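DNA topoisomerase 2-associated protein PAT1 (Saccharomyces cerevisiae, PDB 5LMG) acts in yeast mRNA turnover as a decapping activator and translational repressor, its C-terminal domain binding a peptide of the decapping enzyme Dcp2. Local coordinates at residues K123-I128 with S170-N175; I163-I168 with G203-T208; E180-L185 with I232-E237; N192-L197 with D240-S245; L210-A215 with L281-A286. The protein carries 2 engineered substitutions. All coordinates share one frame; numbering follows the deposited sequence.

In the fold
The five contacts form one connected body of helix packing, with helix 201-216 as the shared element of interactions 2 and 5. Interactions 1 and 2 both use helix 151-174, and Leu-125 CD1 reaches Ile-168 CG2 at 4.0 Å. Interactions 3 and 4 share helix 234-246 and meet only through it; their centres lie about 14 Å apart. Interaction 5 gathers the others: Ile-211 CD1 meets Leu-242 CD2 of interaction 4 at 3.7 Å, and Leu-210 CB meets Leu-185 CD2 of interaction 3 at 3.8 Å. Interactions 1 and 4 do not touch, their nearest atoms being about 6 Å apart. The side chain of Phe-171 is about 11 Å from a bound magnesium ion.

Interaction 1: residues K123-I128 with S170-N175; sequences KILQKI and SFLSNN
Leu-125 and Phe-171 carry most of this contact, and the tight part of it is little more than one methyl-bearing branch set obliquely against the CD2-CE2 bond of the ring. The CD1 methyl of Leu-125 lies 3.7 Å from Phe-171 CD2, and the branch carbon Leu-125 CG is 4.0 Å from the same Phe-171 CD2. Leu-125 CG also approaches Phe-171 CE2, at 4.1 Å, which spreads the leucine along that bond. The aromatic group reaches across because its CG stands anti to the backbone N (chi1 171°), carrying the ring out from helix 151-174. On the next residue the CD2 branch of Leu-172 closes in on Leu-125 CD1 at 4.2 Å, a looser fit. All three side chains are buried, and Leu-184 of helix 178-191 packs on both leucines. The interface is nevertheless small, 103 Å² in total, as expected from CA atoms of Leu-125 and Phe-171 that stay 9.6 Å apart.

The other side of segment 170-175 is open to solvent: Ser-170, Ser-173 and Asn-174 are exposed there. Here the bonding is local. Asn-174 ND2 donates to Ser-170 O at 2.8 Å, with the donor tilted 31° out of the carbonyl plane, and the N of Asn-175, the residue that leaves helical geometry, bonds to Phe-171 O. A buried apolar seam between two helices, with polar residues on the outer side of segment 170-175, is typical of all-helical domains built of layered helices, as in the TPR clan to which this family belongs.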
# COMPACT_ATOMS: atom_id res chain seq x y z
N LYS A 123 8.71 -5.73 -17.26
CA LYS A 123 7.51 -5.76 -18.12
C LYS A 123 6.24 -6.14 -17.33
O LYS A 123 5.17 -5.60 -17.61
CB LYS A 123 7.70 -6.72 -19.30
CG LYS A 123 8.40 -6.10 -20.49
CD LYS A 123 8.56 -7.11 -21.62
CE LYS A 123 9.29 -6.55 -22.82
NZ LYS A 123 8.44 -5.60 -23.59
N ILE A 124 6.38 -7.03 -16.34
CA ILE A 124 5.28 -7.45 -15.45
C ILE A 124 4.84 -6.25 -14.59
O ILE A 124 3.65 -5.95 -14.55
CB ILE A 124 5.64 -8.71 -14.62
CG1 ILE A 124 5.62 -9.97 -15.54
CG2 ILE A 124 4.71 -8.87 -13.39
CD1 ILE A 124 6.05 -11.28 -14.92
N LEU A 125 5.81 -5.56 -13.94
CA LEU A 125 5.57 -4.38 -13.11
C LEU A 125 4.91 -3.26 -13.94
O LEU A 125 3.92 -2.67 -13.49
CB LEU A 125 6.88 -3.85 -12.48
CG LEU A 125 7.68 -4.66 -11.43
CD1 LEU A 125 7.97 -3.81 -10.21
CD2 LEU A 125 7.07 -6.01 -11.05
N GLN A 126 5.42 -3.01 -15.17
CA GLN A 126 4.88 -2.02 -16.12
C GLN A 126 3.41 -2.34 -16.43
O GLN A 126 2.58 -1.44 -16.38
CB GLN A 126 5.69 -1.99 -17.43
CG GLN A 126 7.04 -1.27 -17.31
CD GLN A 126 7.86 -1.31 -18.59
OE1 GLN A 126 7.98 -2.33 -19.27
NE2 GLN A 126 8.53 -0.21 -18.88
N LYS A 127 3.09 -3.63 -16.70
CA LYS A 127 1.73 -4.10 -16.98
C LYS A 127 0.80 -3.81 -15.79
O LYS A 127 -0.26 -3.22 -15.98
CB LYS A 127 1.72 -5.60 -17.32
CG LYS A 127 0.41 -6.12 -17.91
CD LYS A 127 0.36 -5.96 -19.42
CE LYS A 127 -0.54 -4.84 -19.87
NZ LYS A 127 -0.34 -4.54 -21.31
N ILE A 128 1.22 -4.22 -14.57
CA ILE A 128 0.48 -4.04 -13.31
C ILE A 128 0.14 -2.55 -13.10
O ILE A 128 -1.03 -2.23 -12.90
CB ILE A 128 1.22 -4.67 -12.09
CG1 ILE A 128 1.27 -6.23 -12.19
CG2 ILE A 128 0.58 -4.22 -10.74
CD1 ILE A 128 2.19 -6.93 -11.15
N SER A 170 11.28 -6.23 -3.22
CA SER A 170 12.56 -6.92 -3.43
C SER A 170 13.19 -6.60 -4.80
O SER A 170 14.38 -6.28 -4.85
CB SER A 170 12.40 -8.43 -3.23
OG SER A 170 11.93 -9.08 -4.40
N PHE A 171 12.40 -6.66 -5.88
CA PHE A 171 12.86 -6.35 -7.23
C PHE A 171 13.33 -4.88 -7.38
O PHE A 171 14.37 -4.66 -8.00
CB PHE A 171 11.79 -6.71 -8.29
CG PHE A 171 12.12 -6.22 -9.69
CD1 PHE A 171 13.07 -6.86 -10.46
CD2 PHE A 171 11.48 -5.10 -10.21
CE1 PHE A 171 13.39 -6.40 -11.75
CE2 PHE A 171 11.79 -4.63 -11.50
CZ PHE A 171 12.74 -5.29 -12.25
N LEU A 172 12.57 -3.90 -6.86
CA LEU A 172 12.93 -2.48 -6.97
C LEU A 172 14.14 -2.10 -6.11
O LEU A 172 14.91 -1.21 -6.48
CB LEU A 172 11.72 -1.56 -6.67
CG LEU A 172 10.56 -1.59 -7.67
CD1 LEU A 172 9.43 -0.72 -7.20
CD2 LEU A 172 10.99 -1.15 -9.06
N SER A 173 14.30 -2.78 -4.97
CA SER A 173 15.38 -2.58 -4.01
C SER A 173 16.72 -3.05 -4.58
O SER A 173 17.76 -2.53 -4.18
CB SER A 173 15.09 -3.35 -2.73
OG SER A 173 16.17 -3.31 -1.81
N ASN A 174 16.69 -4.04 -5.50
CA ASN A 174 17.85 -4.69 -6.10
C ASN A 174 18.12 -4.40 -7.59
O ASN A 174 19.25 -4.07 -7.93
CB ASN A 174 17.75 -6.21 -5.90
CG ASN A 174 17.92 -6.66 -4.47
OD1 ASN A 174 18.99 -6.53 -3.87
ND2 ASN A 174 16.87 -7.25 -3.91
N ASN A 175 17.11 -4.59 -8.46
CA ASN A 175 17.25 -4.51 -9.92
C ASN A 175 16.56 -3.30 -10.63
O ASN A 175 16.05 -3.46 -11.74
CB ASN A 175 16.75 -5.82 -10.57
CG ASN A 175 17.50 -7.06 -10.14
OD1 ASN A 175 18.49 -7.46 -10.76
ND2 ASN A 175 17.00 -7.72 -9.09

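Interaction 2: residues I163-I168 with G203-T208; sequences IILKII and GLNLIT. With EDO (1,2-ethanediol), chain J.
Leu-165 and Leu-206 each bury 62 Å² where helices 151-174 and 201-216 run nearly side by side, in the same direction. The short segments are 10° from parallel, with axes 11.0 Å apart, an arrangement consistent with the layered alpha-helical architecture of the TPR clan. Backbones are closest at these same two leucines, whose CA atoms are 7.2 Å apart.

The two methyls of Leu-165 part over neighbouring residues of the partner helix. CD1 meets the Leu-206 side chain at both CD2 and CG, each 3.8 Å away, and the two leucines lie aslant to each other. The other methyl, CD2, runs over the foot of Asn-205, 3.5 Å from Asn-205 CB. With chi1 at -96°, some way off a staggered value, the two methyls of Leu-165 fall on different residues. Leu-206 answers from the other helix: its CD2 methyl is shared between Leu-165 CD1 and the delta methyl of Ile-168, with Ile-168 CD1 to Leu-206 CD2 at 3.6 Å. These last two side chains cross at about a right angle.

Asn-205, third in buried area, contributes only apolar atoms to the contact. Its ND2 hydrogen-bonds Gln-161 OE1, on helix 151-174 one turn before Leu-165, so the polar end of Asn-205 also bridges the two helices. An ethanediol, probably from the crystallisation liquor, donates from O1 to Asn-205 O and rests against Thr-208. That threonine turns back on its own helix, where Thr-208 OG1 bonds Leu-204 O at 2.9 Å from 39° above the carbonyl plane, while Thr-208 N uses the same oxygen.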
# COMPACT_ATOMS: atom_id res chain seq x y z
N ILE A 163 2.12 -11.53 -0.86
CA ILE A 163 2.91 -12.10 -1.95
C ILE A 163 3.39 -11.06 -2.96
O ILE A 163 4.60 -10.91 -3.12
CB ILE A 163 2.14 -13.28 -2.62
CG1 ILE A 163 2.06 -14.49 -1.65
CG2 ILE A 163 2.76 -13.67 -3.99
CD1 ILE A 163 1.19 -15.69 -2.10
N ILE A 164 2.46 -10.37 -3.66
CA ILE A 164 2.76 -9.42 -4.73
C ILE A 164 3.62 -8.22 -4.28
O ILE A 164 4.63 -7.93 -4.93
CB ILE A 164 1.47 -8.95 -5.47
CG1 ILE A 164 0.56 -10.16 -5.89
CG2 ILE A 164 1.78 -8.02 -6.65
CD1 ILE A 164 1.17 -11.29 -6.83
N LEU A 165 3.25 -7.55 -3.18
CA LEU A 165 4.01 -6.37 -2.74
C LEU A 165 5.43 -6.70 -2.28
O LEU A 165 6.33 -5.92 -2.60
CB LEU A 165 3.24 -5.56 -1.71
CG LEU A 165 2.45 -4.36 -2.28
CD1 LEU A 165 1.41 -4.78 -3.34
CD2 LEU A 165 1.79 -3.60 -1.20
N LYS A 166 5.66 -7.86 -1.65
CA LYS A 166 6.98 -8.35 -1.22
C LYS A 166 7.90 -8.55 -2.46
O LYS A 166 9.08 -8.22 -2.40
CB LYS A 166 6.82 -9.68 -0.46
CG LYS A 166 8.02 -10.10 0.40
CD LYS A 166 7.95 -11.59 0.77
CE LYS A 166 6.92 -11.92 1.83
NZ LYS A 166 6.50 -13.35 1.75
N ILE A 167 7.33 -9.06 -3.57
CA ILE A 167 8.03 -9.26 -4.85
C ILE A 167 8.43 -7.90 -5.47
O ILE A 167 9.57 -7.75 -5.91
CB ILE A 167 7.14 -10.11 -5.82
CG1 ILE A 167 7.04 -11.58 -5.38
CG2 ILE A 167 7.63 -10.00 -7.28
CD1 ILE A 167 5.88 -12.34 -6.04
N ILE A 168 7.49 -6.94 -5.51
CA ILE A 168 7.72 -5.61 -6.07
C ILE A 168 8.85 -4.90 -5.30
O ILE A 168 9.82 -4.47 -5.93
CB ILE A 168 6.40 -4.80 -6.18
CG1 ILE A 168 5.51 -5.42 -7.29
CG2 ILE A 168 6.66 -3.30 -6.43
CD1 ILE A 168 4.05 -5.03 -7.28
N GLY A 203 -3.51 -0.08 -3.52
CA GLY A 203 -3.17 1.09 -4.32
C GLY A 203 -2.26 2.04 -3.56
O GLY A 203 -1.19 2.38 -4.06
N LEU A 204 -2.66 2.38 -2.31
CA LEU A 204 -1.88 3.26 -1.45
C LEU A 204 -0.50 2.71 -1.13
O LEU A 204 0.48 3.45 -1.24
CB LEU A 204 -2.64 3.62 -0.16
CG LEU A 204 -2.17 4.89 0.55
CD1 LEU A 204 -2.57 6.16 -0.23
CD2 LEU A 204 -2.73 4.96 1.96
N ASN A 205 -0.42 1.41 -0.75
CA ASN A 205 0.85 0.75 -0.45
C ASN A 205 1.77 0.67 -1.68
O ASN A 205 2.97 0.86 -1.53
CB ASN A 205 0.63 -0.61 0.17
CG ASN A 205 0.05 -0.57 1.58
OD1 ASN A 205 0.00 0.47 2.24
ND2 ASN A 205 -0.41 -1.71 2.05
N LEU A 206 1.21 0.44 -2.88
CA LEU A 206 2.00 0.42 -4.11
C LEU A 206 2.60 1.80 -4.40
O LEU A 206 3.77 1.87 -4.80
CB LEU A 206 1.19 -0.07 -5.32
CG LEU A 206 1.05 -1.59 -5.46
CD1 LEU A 206 -0.06 -1.96 -6.42
CD2 LEU A 206 2.35 -2.20 -5.92
N ILE A 207 1.84 2.89 -4.15
CA ILE A 207 2.33 4.26 -4.35
C ILE A 207 3.47 4.54 -3.35
O ILE A 207 4.52 5.02 -3.77
CB ILE A 207 1.19 5.33 -4.33
CG1 ILE A 207 0.19 5.10 -5.49
CG2 ILE A 207 1.76 6.77 -4.40
CD1 ILE A 207 -1.21 5.71 -5.29
N THR A 208 3.28 4.17 -2.06
CA THR A 208 4.29 4.35 -0.99
C THR A 208 5.62 3.68 -1.36
O THR A 208 6.67 4.30 -1.17
CB THR A 208 3.76 3.86 0.36
OG1 THR A 208 2.49 4.43 0.58
CG2 THR A 208 4.71 4.19 1.53
C1 EDO J . 4.41 0.44 1.94
O1 EDO J . 3.90 -0.19 0.79
C2 EDO J . 3.31 0.47 3.01
O2 EDO J . 3.61 1.46 3.97

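Interaction 3: residues E180-L185 with I232-E237; sequences EIMGLL and ISTWNE. With EDO (1,2-ethanediol), chain L.
Met-182 reaches Trp-235 as a bent chain that can be traced atom by atom. From CB, which points toward helix 234-246, CG sets off anti to the carbonyl carbon and passes Thr-234 CG2 at 4.4 Å, the looser, more exposed edge of the contact. A bend at chi2 (-56°) then places SD beside the tryptophan backbone, 3.9 Å from Trp-235 CA. The sulfur lies 5.2 Å from the centroid of the six-membered ring and 67° off its normal, an oblique Met-aromatic contact. At the tip, CE comes 3.8 Å from Trp-235 CE3. One turn on, Leu-185 CD1 extends the apolar patch to the next ring carbon, 3.6 Å from Trp-235 CZ3, again obliquely to the ring.

Replacing Met-182 by alanine removes the sulfur and its methyl, which is likely to leave a gap beside the indole and let it shift.

Ser-233 marks the start of helix 234-246 as its N-cap, its OG accepting a weak bond from Trp-235 N. Trp-235 therefore sits in the first turn of that helix, its indole packed against helix 178-191. Ala-214 of helix 201-216 touches both Met-182 and Trp-235, so helices 178-191, 201-216 and 234-246 meet at the indole of Trp-235.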
# COMPACT_ATOMS: atom_id res chain seq x y z
N GLU A 180 14.02 3.63 -14.82
CA GLU A 180 13.03 2.58 -14.66
C GLU A 180 11.96 2.89 -13.60
O GLU A 180 10.77 2.74 -13.90
CB GLU A 180 13.71 1.22 -14.42
CG GLU A 180 14.36 0.65 -15.67
CD GLU A 180 15.40 -0.44 -15.47
OE1 GLU A 180 15.79 -0.70 -14.31
OE2 GLU A 180 15.85 -1.02 -16.49
N ILE A 181 12.37 3.37 -12.39
CA ILE A 181 11.46 3.77 -11.30
C ILE A 181 10.59 4.96 -11.75
O ILE A 181 9.38 4.92 -11.56
CB ILE A 181 12.20 4.06 -9.96
CG1 ILE A 181 12.92 2.80 -9.44
CG2 ILE A 181 11.24 4.61 -8.88
CD1 ILE A 181 14.24 3.08 -8.78
N MET A 182 11.22 5.97 -12.41
CA MET A 182 10.52 7.14 -12.95
C MET A 182 9.48 6.68 -13.96
O MET A 182 8.33 7.12 -13.89
CB MET A 182 11.49 8.18 -13.54
CG MET A 182 12.39 8.88 -12.51
SD MET A 182 11.51 9.70 -11.15
CE MET A 182 12.10 8.76 -9.78
N GLY A 183 9.87 5.71 -14.80
CA GLY A 183 8.99 5.08 -15.78
C GLY A 183 7.73 4.48 -15.16
O GLY A 183 6.63 4.71 -15.65
N LEU A 184 7.88 3.76 -14.02
CA LEU A 184 6.76 3.12 -13.32
C LEU A 184 5.81 4.14 -12.69
O LEU A 184 4.60 3.95 -12.73
CB LEU A 184 7.23 2.08 -12.27
CG LEU A 184 8.03 0.87 -12.79
CD1 LEU A 184 8.52 0.02 -11.64
CD2 LEU A 184 7.19 -0.00 -13.73
N LEU A 185 6.36 5.24 -12.15
CA LEU A 185 5.58 6.32 -11.55
C LEU A 185 4.71 7.01 -12.60
O LEU A 185 3.53 7.26 -12.35
CB LEU A 185 6.52 7.35 -10.90
CG LEU A 185 6.96 7.04 -9.47
CD1 LEU A 185 8.29 7.70 -9.17
CD2 LEU A 185 5.90 7.46 -8.47
N ILE A 232 17.06 20.86 -8.87
CA ILE A 232 16.22 20.41 -9.97
C ILE A 232 16.59 19.01 -10.43
O ILE A 232 17.74 18.75 -10.81
CB ILE A 232 16.13 21.41 -11.16
CG1 ILE A 232 17.52 22.03 -11.52
CG2 ILE A 232 15.06 22.48 -10.89
CD1 ILE A 232 17.73 22.43 -12.99
N SER A 233 15.61 18.11 -10.39
CA SER A 233 15.76 16.72 -10.81
C SER A 233 14.47 16.29 -11.50
O SER A 233 13.43 16.93 -11.32
CB SER A 233 16.03 15.84 -9.60
OG SER A 233 16.22 14.48 -9.97
N THR A 234 14.53 15.21 -12.30
CA THR A 234 13.36 14.63 -12.95
C THR A 234 12.38 14.16 -11.83
O THR A 234 11.17 14.32 -11.97
CB THR A 234 13.78 13.54 -13.97
OG1 THR A 234 14.42 14.17 -15.07
CG2 THR A 234 12.60 12.74 -14.51
N TRP A 235 12.94 13.65 -10.69
CA TRP A 235 12.15 13.21 -9.53
C TRP A 235 11.31 14.36 -8.96
O TRP A 235 10.12 14.16 -8.73
CB TRP A 235 13.01 12.48 -8.46
CG TRP A 235 12.32 12.16 -7.14
CD1 TRP A 235 12.85 12.35 -5.90
CD2 TRP A 235 11.01 11.60 -6.95
NE1 TRP A 235 11.95 11.94 -4.93
CE2 TRP A 235 10.81 11.49 -5.55
CE3 TRP A 235 9.97 11.20 -7.81
CZ2 TRP A 235 9.61 11.00 -4.99
CZ3 TRP A 235 8.77 10.75 -7.25
CH2 TRP A 235 8.61 10.63 -5.87
N ASN A 236 11.90 15.57 -8.82
CA ASN A 236 11.18 16.76 -8.33
C ASN A 236 9.97 17.06 -9.25
O ASN A 236 8.86 17.29 -8.75
CB ASN A 236 12.11 17.97 -8.21
CG ASN A 236 13.22 17.80 -7.19
OD1 ASN A 236 14.40 17.93 -7.50
ND2 ASN A 236 12.87 17.49 -5.94
N GLU A 237 10.18 16.97 -10.58
CA GLU A 237 9.14 17.17 -11.60
C GLU A 237 8.03 16.09 -11.50
O GLU A 237 6.84 16.43 -11.54
CB GLU A 237 9.76 17.21 -13.02
CG GLU A 237 10.75 18.33 -13.27
CD GLU A 237 10.28 19.73 -12.92
OE1 GLU A 237 9.16 20.11 -13.36
OE2 GLU A 237 11.01 20.44 -12.19
C1 EDO L . 9.44 18.92 -5.89
O1 EDO L . 8.21 18.82 -6.59
C2 EDO L . 9.31 18.19 -4.54
O2 EDO L . 10.58 17.78 -4.08

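Interaction 4: residues N192-L197 with D240-S245; sequences NNVSFL and DKLFTS
Val-194 and Ser-245 bring the start of the short helix 194-197 against the end of helix 234-246 in this all-helical domain; their CA atoms are 6.1 Å apart.

Among the polar bonds, the short helix has an N-cap: Asn-193 OD1 accepts from Phe-196 N at 3.0 Å, the donor lying 38° above the carbonyl plane. Polar bonding between the segments runs through one water, which accepts from Ser-195 N at 3.0 Å and donates to Ser-245 O at 2.9 Å. That carbonyl also takes a bond from Lys-249 NZ.

Apolar contact is modest. Val-194 CG1, anti to its own N, meets Leu-242 CD1 at 3.9 Å, the two side chains crossing at about a right angle, and Leu-242 passes on to Ile-189 and Ile-211 of neighbouring helices.

The hydroxyl of Ser-245 does two things. Its OG is wedged against the valine, 3.3 Å from Val-194 CB and 3.4 Å from Val-194 CG2, and it donates within its own helix to Leu-242 O. Exchanging Ser-245 for alanine removes this oxygen and would probably open a small gap beside Val-194. With chi1 at 64°, Ser-245 OG stands 2.7 Å from Leu-242 O, tilted 24° from that carbonyl plane.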
# COMPACT_ATOMS: atom_id res chain seq x y z
N ASN A 192 -4.13 6.03 -14.75
CA ASN A 192 -5.08 5.84 -13.66
C ASN A 192 -5.52 7.14 -13.03
O ASN A 192 -4.75 8.11 -13.00
CB ASN A 192 -4.43 5.00 -12.54
CG ASN A 192 -3.95 3.64 -12.98
OD1 ASN A 192 -4.74 2.70 -13.09
ND2 ASN A 192 -2.65 3.52 -13.23
N ASN A 193 -6.73 7.12 -12.42
CA ASN A 193 -7.23 8.19 -11.58
C ASN A 193 -6.49 7.87 -10.26
O ASN A 193 -6.82 6.88 -9.60
CB ASN A 193 -8.75 8.09 -11.39
CG ASN A 193 -9.35 9.16 -10.51
OD1 ASN A 193 -8.92 9.41 -9.37
ND2 ASN A 193 -10.39 9.79 -11.00
N VAL A 194 -5.44 8.65 -9.95
CA VAL A 194 -4.57 8.47 -8.78
C VAL A 194 -5.37 8.55 -7.47
O VAL A 194 -5.17 7.69 -6.60
CB VAL A 194 -3.32 9.41 -8.80
CG1 VAL A 194 -2.36 9.09 -7.66
CG2 VAL A 194 -2.59 9.34 -10.14
N SER A 195 -6.31 9.51 -7.35
CA SER A 195 -7.15 9.64 -6.16
C SER A 195 -7.97 8.36 -5.89
O SER A 195 -8.08 7.96 -4.73
CB SER A 195 -8.05 10.87 -6.26
OG SER A 195 -8.87 10.96 -5.10
N PHE A 196 -8.52 7.71 -6.96
CA PHE A 196 -9.21 6.44 -6.80
C PHE A 196 -8.26 5.37 -6.22
O PHE A 196 -8.65 4.68 -5.28
CB PHE A 196 -9.87 5.93 -8.10
CG PHE A 196 -10.39 4.50 -7.98
CD1 PHE A 196 -11.51 4.21 -7.20
CD2 PHE A 196 -9.72 3.44 -8.59
CE1 PHE A 196 -11.96 2.89 -7.05
CE2 PHE A 196 -10.17 2.12 -8.45
CZ PHE A 196 -11.29 1.85 -7.68
N LEU A 197 -7.00 5.29 -6.73
CA LEU A 197 -5.99 4.33 -6.25
C LEU A 197 -5.69 4.47 -4.75
O LEU A 197 -5.46 3.46 -4.07
CB LEU A 197 -4.68 4.41 -7.06
CG LEU A 197 -4.72 4.03 -8.55
CD1 LEU A 197 -3.31 4.04 -9.13
CD2 LEU A 197 -5.38 2.64 -8.78
N ASP A 240 5.90 16.33 -8.28
CA ASP A 240 4.94 17.41 -8.45
C ASP A 240 3.74 17.02 -9.30
O ASP A 240 2.63 17.45 -8.99
CB ASP A 240 5.61 18.69 -8.96
CG ASP A 240 4.77 19.92 -8.67
OD1 ASP A 240 4.55 20.22 -7.46
OD2 ASP A 240 4.26 20.54 -9.63
N LYS A 241 3.94 16.19 -10.35
CA LYS A 241 2.84 15.68 -11.19
C LYS A 241 1.91 14.77 -10.35
O LYS A 241 0.68 14.90 -10.42
CB LYS A 241 3.37 14.92 -12.42
CG LYS A 241 3.97 15.83 -13.49
CD LYS A 241 4.61 15.02 -14.62
CE LYS A 241 5.88 15.66 -15.15
NZ LYS A 241 5.62 16.95 -15.86
N LEU A 242 2.51 13.90 -9.51
CA LEU A 242 1.79 13.04 -8.58
C LEU A 242 1.03 13.89 -7.55
O LEU A 242 -0.13 13.61 -7.26
CB LEU A 242 2.76 12.10 -7.84
CG LEU A 242 2.13 11.14 -6.83
CD1 LEU A 242 1.38 10.02 -7.54
CD2 LEU A 242 3.18 10.57 -5.91
N PHE A 243 1.71 14.93 -7.00
CA PHE A 243 1.12 15.83 -6.01
C PHE A 243 -0.13 16.53 -6.56
O PHE A 243 -1.14 16.61 -5.85
CB PHE A 243 2.16 16.85 -5.50
CG PHE A 243 1.73 17.56 -4.23
CD1 PHE A 243 0.97 18.73 -4.29
CD2 PHE A 243 2.08 17.06 -2.99
CE1 PHE A 243 0.55 19.37 -3.12
CE2 PHE A 243 1.67 17.70 -1.81
CZ PHE A 243 0.91 18.86 -1.89
N THR A 244 -0.08 16.97 -7.84
CA THR A 244 -1.18 17.61 -8.57
C THR A 244 -2.43 16.71 -8.62
O THR A 244 -3.53 17.21 -8.37
CB THR A 244 -0.71 18.05 -9.97
OG1 THR A 244 0.42 18.89 -9.84
CG2 THR A 244 -1.78 18.80 -10.76
N SER A 245 -2.26 15.40 -8.91
CA SER A 245 -3.37 14.46 -8.97
C SER A 245 -4.05 14.18 -7.61
O SER A 245 -5.19 13.73 -7.60
CB SER A 245 -2.95 13.15 -9.65
OG SER A 245 -1.96 12.46 -8.89
O HOH W 1 -6.46 11.75 -9.30

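Interaction 5: residues L210-A215 with L281-A286; sequences LISRAA and LASLAA. Engineered in segment 281-286: Ala-286 (natural residue Leu).
Ser-212 and Ser-283 mark the crossing of helices 201-216 and 275-286, where the short segments have axes 9.3 Å apart, run in broadly the same direction at 37°, and bring these two CA atoms to 6.0 Å. Such closeness goes with small side chains at the crossing. Ser-212 OG rests on Ser-283 CB at 3.6 Å, and neither hydroxyl bonds across the contact: Ser-212 OG bonds Thr-208 O and Ser-283 OG bonds Phe-280 O, each on its own helix. Ser-283 OG can turn inward in this way because its chi1 is 71°, setting it between backbone N and carbonyl carbon.

Ile-211 supplies the bulk. Its CG2 methyl, anti to the backbone N, presses on the partner backbone, 3.4 Å from Ser-283 O, and lies 3.9 Å from Ser-283 OG. The longer branch passes over Ser-283 to Leu-284, with Ile-211 CD1 to Leu-284 CD1 at 4.3 Å. Leu-284 thus meets the isoleucine only loosely, and its CB points away from helix 201-216. The engineered Ala-286 (leucine in the natural protein) touches Val-355 of helix 329-355.

Helix 329-355 also packs on Ala-282 and Ala-285 of one helix, and helix 178-191 on Leu-210 and Ala-214 of the other. A serine-lined crossing with one isoleucine riding over the neighbouring backbone joins helix 201-216 to helix 275-286, an arrangement consistent with the helical-repeat architecture of the TPR clan.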
# COMPACT_ATOMS: atom_id res chain seq x y z
N LEU A 210 6.78 2.96 -4.51
CA LEU A 210 7.38 3.75 -5.59
C LEU A 210 8.01 5.05 -5.08
O LEU A 210 9.14 5.33 -5.44
CB LEU A 210 6.40 4.05 -6.75
CG LEU A 210 5.84 2.88 -7.57
CD1 LEU A 210 4.94 3.41 -8.68
CD2 LEU A 210 6.96 2.03 -8.19
N ILE A 211 7.28 5.82 -4.23
CA ILE A 211 7.77 7.10 -3.66
C ILE A 211 9.02 6.87 -2.81
O ILE A 211 10.00 7.60 -2.97
CB ILE A 211 6.69 7.87 -2.84
CG1 ILE A 211 5.51 8.34 -3.71
CG2 ILE A 211 7.30 9.04 -2.05
CD1 ILE A 211 4.29 8.84 -2.82
N SER A 212 8.96 5.88 -1.87
CA SER A 212 10.07 5.51 -0.98
C SER A 212 11.33 5.08 -1.76
O SER A 212 12.43 5.50 -1.40
CB SER A 212 9.65 4.43 0.01
OG SER A 212 8.58 4.91 0.80
N ARG A 213 11.15 4.29 -2.84
CA ARG A 213 12.25 3.84 -3.70
C ARG A 213 12.88 5.01 -4.47
O ARG A 213 14.11 5.14 -4.48
CB ARG A 213 11.82 2.69 -4.62
CG ARG A 213 12.97 2.00 -5.42
CD ARG A 213 14.23 1.62 -4.63
NE ARG A 213 13.95 0.91 -3.38
CZ ARG A 213 14.84 0.68 -2.43
NH1 ARG A 213 16.09 1.10 -2.57
NH2 ARG A 213 14.49 0.03 -1.32
N ALA A 214 12.04 5.88 -5.08
CA ALA A 214 12.45 7.08 -5.82
C ALA A 214 13.30 8.00 -4.91
O ALA A 214 14.35 8.49 -5.34
CB ALA A 214 11.22 7.83 -6.32
N ALA A 215 12.86 8.19 -3.63
CA ALA A 215 13.52 9.01 -2.61
C ALA A 215 14.92 8.49 -2.23
O ALA A 215 15.77 9.29 -1.83
CB ALA A 215 12.65 9.12 -1.37
N LEU A 281 1.71 9.04 4.08
CA LEU A 281 1.81 10.48 4.34
C LEU A 281 3.23 10.89 4.68
O LEU A 281 3.64 11.97 4.29
CB LEU A 281 0.84 10.93 5.45
CG LEU A 281 -0.65 10.96 5.11
CD1 LEU A 281 -1.49 11.16 6.36
CD2 LEU A 281 -0.99 12.07 4.08
N ALA A 282 3.99 10.02 5.39
CA ALA A 282 5.38 10.24 5.76
C ALA A 282 6.25 10.25 4.50
O ALA A 282 7.07 11.15 4.34
CB ALA A 282 5.85 9.17 6.73
N SER A 283 6.03 9.29 3.57
CA SER A 283 6.81 9.24 2.33
C SER A 283 6.47 10.40 1.39
O SER A 283 7.38 10.96 0.77
CB SER A 283 6.68 7.89 1.63
OG SER A 283 5.38 7.74 1.07
N LEU A 284 5.18 10.82 1.35
CA LEU A 284 4.72 11.95 0.52
C LEU A 284 5.36 13.25 1.04
O LEU A 284 5.95 13.99 0.25
CB LEU A 284 3.17 12.03 0.52
CG LEU A 284 2.50 13.06 -0.43
CD1 LEU A 284 2.66 12.69 -1.92
CD2 LEU A 284 1.03 13.23 -0.07
N ALA A 285 5.33 13.47 2.37
CA ALA A 285 5.92 14.65 3.03
C ALA A 285 7.45 14.75 2.87
O ALA A 285 7.96 15.84 2.61
CB ALA A 285 5.54 14.68 4.49
N ALA A 286 8.17 13.61 3.03
CA ALA A 286 9.63 13.46 2.96
C ALA A 286 10.22 13.87 1.62
O ALA A 286 11.31 14.43 1.61
CB ALA A 286 10.05 12.04 3.32